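Putative enoyl-CoA hydratase (Streptomyces avermitilis, PDB 3GKB) is a putative enoyl-CoA hydratase of the crotonase family that probably acts on acyl-CoA thioesters, although its actual reaction remains unestablished. Local coordinates at residues I143-G148 with L173-F178. Sequence-based numbering, arbitrary orientation.
Sequences IEALMG and LTADLF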
ATOM      1  N   ILE B 143       7.331  -9.730 -17.991  1.00 15.73           N
ATOM      2  CA  ILE B 143       7.330  -9.847 -19.452  1.00 15.20           C
ATOM      3  C   ILE B 143       6.288 -10.832 -20.000  1.00 14.81           C
ATOM      4  O   ILE B 143       6.037 -10.867 -21.216  1.00 14.57           O
ATOM      5  CB  ILE B 143       8.744 -10.278 -19.924  1.00 15.51           C
ATOM      6  CG1 ILE B 143       8.944 -10.066 -21.431  1.00 15.88           C
ATOM      7  CG2 ILE B 143       8.997 -11.753 -19.596  1.00 16.27           C
ATOM      8  CD1 ILE B 143       9.140  -8.631 -21.846  1.00 15.40           C
ATOM      9  N   GLU B 144       5.721 -11.639 -19.102  1.00 14.34           N
ATOM     10  CA  GLU B 144       4.884 -12.778 -19.452  1.00 13.62           C
ATOM     11  C   GLU B 144       3.779 -12.482 -20.459  1.00 13.17           C
ATOM     12  O   GLU B 144       3.643 -13.215 -21.446  1.00 13.52           O
ATOM     13  CB  GLU B 144       4.296 -13.402 -18.189  1.00 14.75           C
ATOM     14  CG  GLU B 144       5.354 -14.166 -17.363  1.00 16.14           C
ATOM     15  CD  GLU B 144       5.998 -13.327 -16.234  1.00 19.50           C
ATOM     16  OE1 GLU B 144       6.110 -12.090 -16.360  1.00 19.92           O
ATOM     17  OE2 GLU B 144       6.422 -13.931 -15.221  1.00 21.08           O
ATOM     18  N   ALA B 145       3.021 -11.412 -20.229  1.00 12.61           N
ATOM     19  CA  ALA B 145       1.907 -11.054 -21.100  1.00 12.81           C
ATOM     20  C   ALA B 145       2.333 -10.925 -22.558  1.00 13.69           C
ATOM     21  O   ALA B 145       1.568 -11.268 -23.462  1.00 13.69           O
ATOM     22  CB  ALA B 145       1.199  -9.747 -20.604  1.00 13.50           C
ATOM     23  N   LEU B 146       3.561 -10.450 -22.783  1.00 14.64           N
ATOM     24  CA  LEU B 146       4.105 -10.304 -24.148  1.00 15.88           C
ATOM     25  C   LEU B 146       4.533 -11.636 -24.805  1.00 16.01           C
ATOM     26  O   LEU B 146       4.742 -11.694 -26.034  1.00 17.21           O
ATOM     27  CB  LEU B 146       5.265  -9.304 -24.169  1.00 15.10           C
ATOM     28  CG  LEU B 146       4.915  -7.894 -23.689  1.00 15.15           C
ATOM     29  CD1 LEU B 146       6.112  -6.962 -23.794  1.00 15.64           C
ATOM     30  CD2 LEU B 146       3.706  -7.308 -24.388  1.00 16.66           C
ATOM     31  N   MET B 147       4.609 -12.685 -23.993  1.00 16.56           N
ATOM     32  CA  MET B 147       4.861 -14.052 -24.459  1.00 17.20           C
ATOM     33  C   MET B 147       3.552 -14.849 -24.553  1.00 17.00           C
ATOM     34  O   MET B 147       3.560 -16.046 -24.788  1.00 17.17           O
ATOM     35  CB  MET B 147       5.917 -14.699 -23.562  1.00 17.50           C
ATOM     36  CG  MET B 147       7.344 -14.008 -23.598  1.00 21.13           C
ATOM     37  SD  MET B 147       8.494 -14.986 -22.526  1.00 22.44           S
ATOM     38  CE  MET B 147       9.993 -13.978 -22.772  1.00 24.98           C
ATOM     39  N   GLY B 148       2.415 -14.159 -24.385  1.00 16.23           N
ATOM     40  CA  GLY B 148       1.097 -14.754 -24.512  1.00 16.42           C
ATOM     41  C   GLY B 148       0.643 -15.537 -23.307  1.00 16.03           C
ATOM     42  O   GLY B 148      -0.279 -16.346 -23.404  1.00 17.13           O
ATOM     43  N   LEU B 173      -0.171  -6.252 -17.249  1.00 12.40           N
ATOM     44  CA  LEU B 173      -0.744  -6.066 -18.583  1.00 12.78           C
ATOM     45  C   LEU B 173       0.021  -5.043 -19.409  1.00 13.07           C
ATOM     46  O   LEU B 173       0.138  -5.212 -20.610  1.00 13.93           O
ATOM     47  CB  LEU B 173      -2.240  -5.754 -18.478  1.00 12.62           C
ATOM     48  CG  LEU B 173      -3.113  -6.933 -18.030  1.00 14.41           C
ATOM     49  CD1 LEU B 173      -4.565  -6.501 -17.845  1.00 16.97           C
ATOM     50  CD2 LEU B 173      -3.063  -8.158 -18.996  1.00 13.38           C
ATOM     51  N   THR B 174       0.590  -4.001 -18.797  1.00 13.40           N
ATOM     52  CA  THR B 174       1.440  -3.080 -19.575  1.00 13.76           C
ATOM     53  C   THR B 174       2.750  -3.781 -19.928  1.00 14.37           C
ATOM     54  O   THR B 174       3.373  -3.486 -20.942  1.00 13.46           O
ATOM     55  CB  THR B 174       1.749  -1.724 -18.896  1.00 14.15           C
ATOM     56  OG1 THR B 174       2.591  -1.887 -17.746  1.00 14.82           O
ATOM     57  CG2 THR B 174       0.486  -1.009 -18.515  1.00 13.91           C
ATOM     58  N   ALA B 175       3.165  -4.698 -19.064  1.00 16.05           N
ATOM     59  CA  ALA B 175       4.394  -5.474 -19.247  1.00 16.89           C
ATOM     60  C   ALA B 175       5.631  -4.588 -19.466  1.00 18.53           C
ATOM     61  O   ALA B 175       6.598  -5.023 -20.055  1.00 20.77           O
ATOM     62  CB  ALA B 175       4.250  -6.486 -20.399  1.00 17.80           C
ATOM     63  N   ASP B 176       5.612  -3.373 -18.954  1.00 17.66           N
ATOM     64  CA  ASP B 176       6.733  -2.490 -19.136  1.00 18.51           C
ATOM     65  C   ASP B 176       7.809  -2.718 -18.092  1.00 17.60           C
ATOM     66  O   ASP B 176       7.565  -3.331 -17.068  1.00 15.93           O
ATOM     67  CB  ASP B 176       6.259  -1.051 -19.126  1.00 19.17           C
ATOM     68  CG  ASP B 176       5.577  -0.662 -20.427  1.00 21.02           C
ATOM     69  OD1 ASP B 176       6.058  -1.100 -21.516  1.00 25.25           O
ATOM     70  OD2 ASP B 176       4.575   0.080 -20.352  1.00 21.46           O
ATOM     71  N   LEU B 177       9.010  -2.251 -18.403  1.00 17.25           N
ATOM     72  CA  LEU B 177      10.125  -2.330 -17.478  1.00 17.09           C
ATOM     73  C   LEU B 177      10.030  -1.112 -16.581  1.00 16.50           C
ATOM     74  O   LEU B 177      10.133   0.045 -17.066  1.00 17.69           O
ATOM     75  CB  LEU B 177      11.448  -2.336 -18.249  1.00 17.48           C
ATOM     76  CG  LEU B 177      12.682  -2.561 -17.376  1.00 17.61           C
ATOM     77  CD1 LEU B 177      12.699  -3.960 -16.903  1.00 15.56           C
ATOM     78  CD2 LEU B 177      13.980  -2.190 -18.177  1.00 19.17           C
ATOM     79  N   PHE B 178       9.747  -1.359 -15.305  1.00 14.70           N
ATOM     80  CA  PHE B 178       9.624  -0.318 -14.292  1.00 15.03           C
ATOM     81  C   PHE B 178      10.996   0.046 -13.758  1.00 16.19           C
ATOM     82  O   PHE B 178      11.797  -0.816 -13.480  1.00 16.01           O
ATOM     83  CB  PHE B 178       8.717  -0.794 -13.147  1.00 14.31           C
ATOM     84  CG  PHE B 178       7.281  -0.775 -13.506  1.00 14.89           C
ATOM     85  CD1 PHE B 178       6.423   0.183 -12.960  1.00 17.67           C
ATOM     86  CD2 PHE B 178       6.776  -1.663 -14.435  1.00 15.11           C
ATOM     87  CE1 PHE B 178       5.099   0.224 -13.325  1.00 19.05           C
ATOM     88  CE2 PHE B 178       5.426  -1.606 -14.817  1.00 17.81           C
ATOM     89  CZ  PHE B 178       4.602  -0.660 -14.254  1.00 19.38           C
TER
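Ala175 CB lies against the CG-H side of Leu146, 3.6 Å from Leu146 CG, and the two methyls of that leucine lie nearly as close: Leu146 CD1 is 3.9 Å and Leu146 CD2 4.1 Å from Ala175 CB. With CG nearest, the alanine methyl rests on the face of the branch point where its hydrogen lies, flanked by CD1 and CD2, and does not enter the notch between them. Leu146 CG stands anti to the carbonyl carbon (chi1 -59°), which brings CG and its methyls near 173-178, although the bond from CA to CB does not point there. Ala145 adds a looser touch, its CB 4.5 Å from Ala175 CB, and here both CB atoms are directed at the opposing segment. The close contacts are all between apolar side-chain carbons, and no hydrogen bond joins the two segments.

Two backbone features set up this meeting. The 3-10 turn at 144-147, with Met147 N bonded to Glu144 O at 2.8 Å, presents Ala145 and Leu146 together. Ala175 is the first residue beyond helix 165-174 to leave helical geometry, and its positive phi (54°) marks the chain's turn out of the helix. Beyond the pair, Leu146 also packs on Met274 and Arg275 of helix 270-280 and on Leu212 of a second subunit, while Asp176 forms a salt bridge with Arg204 of that subunit. The contact thus joins the turn after strand 139-141 to the end of helix 165-174, just before strand 178-179 pairs antiparallel with 139-141, in a buried part of the crotonase fold next to a neighbouring subunit.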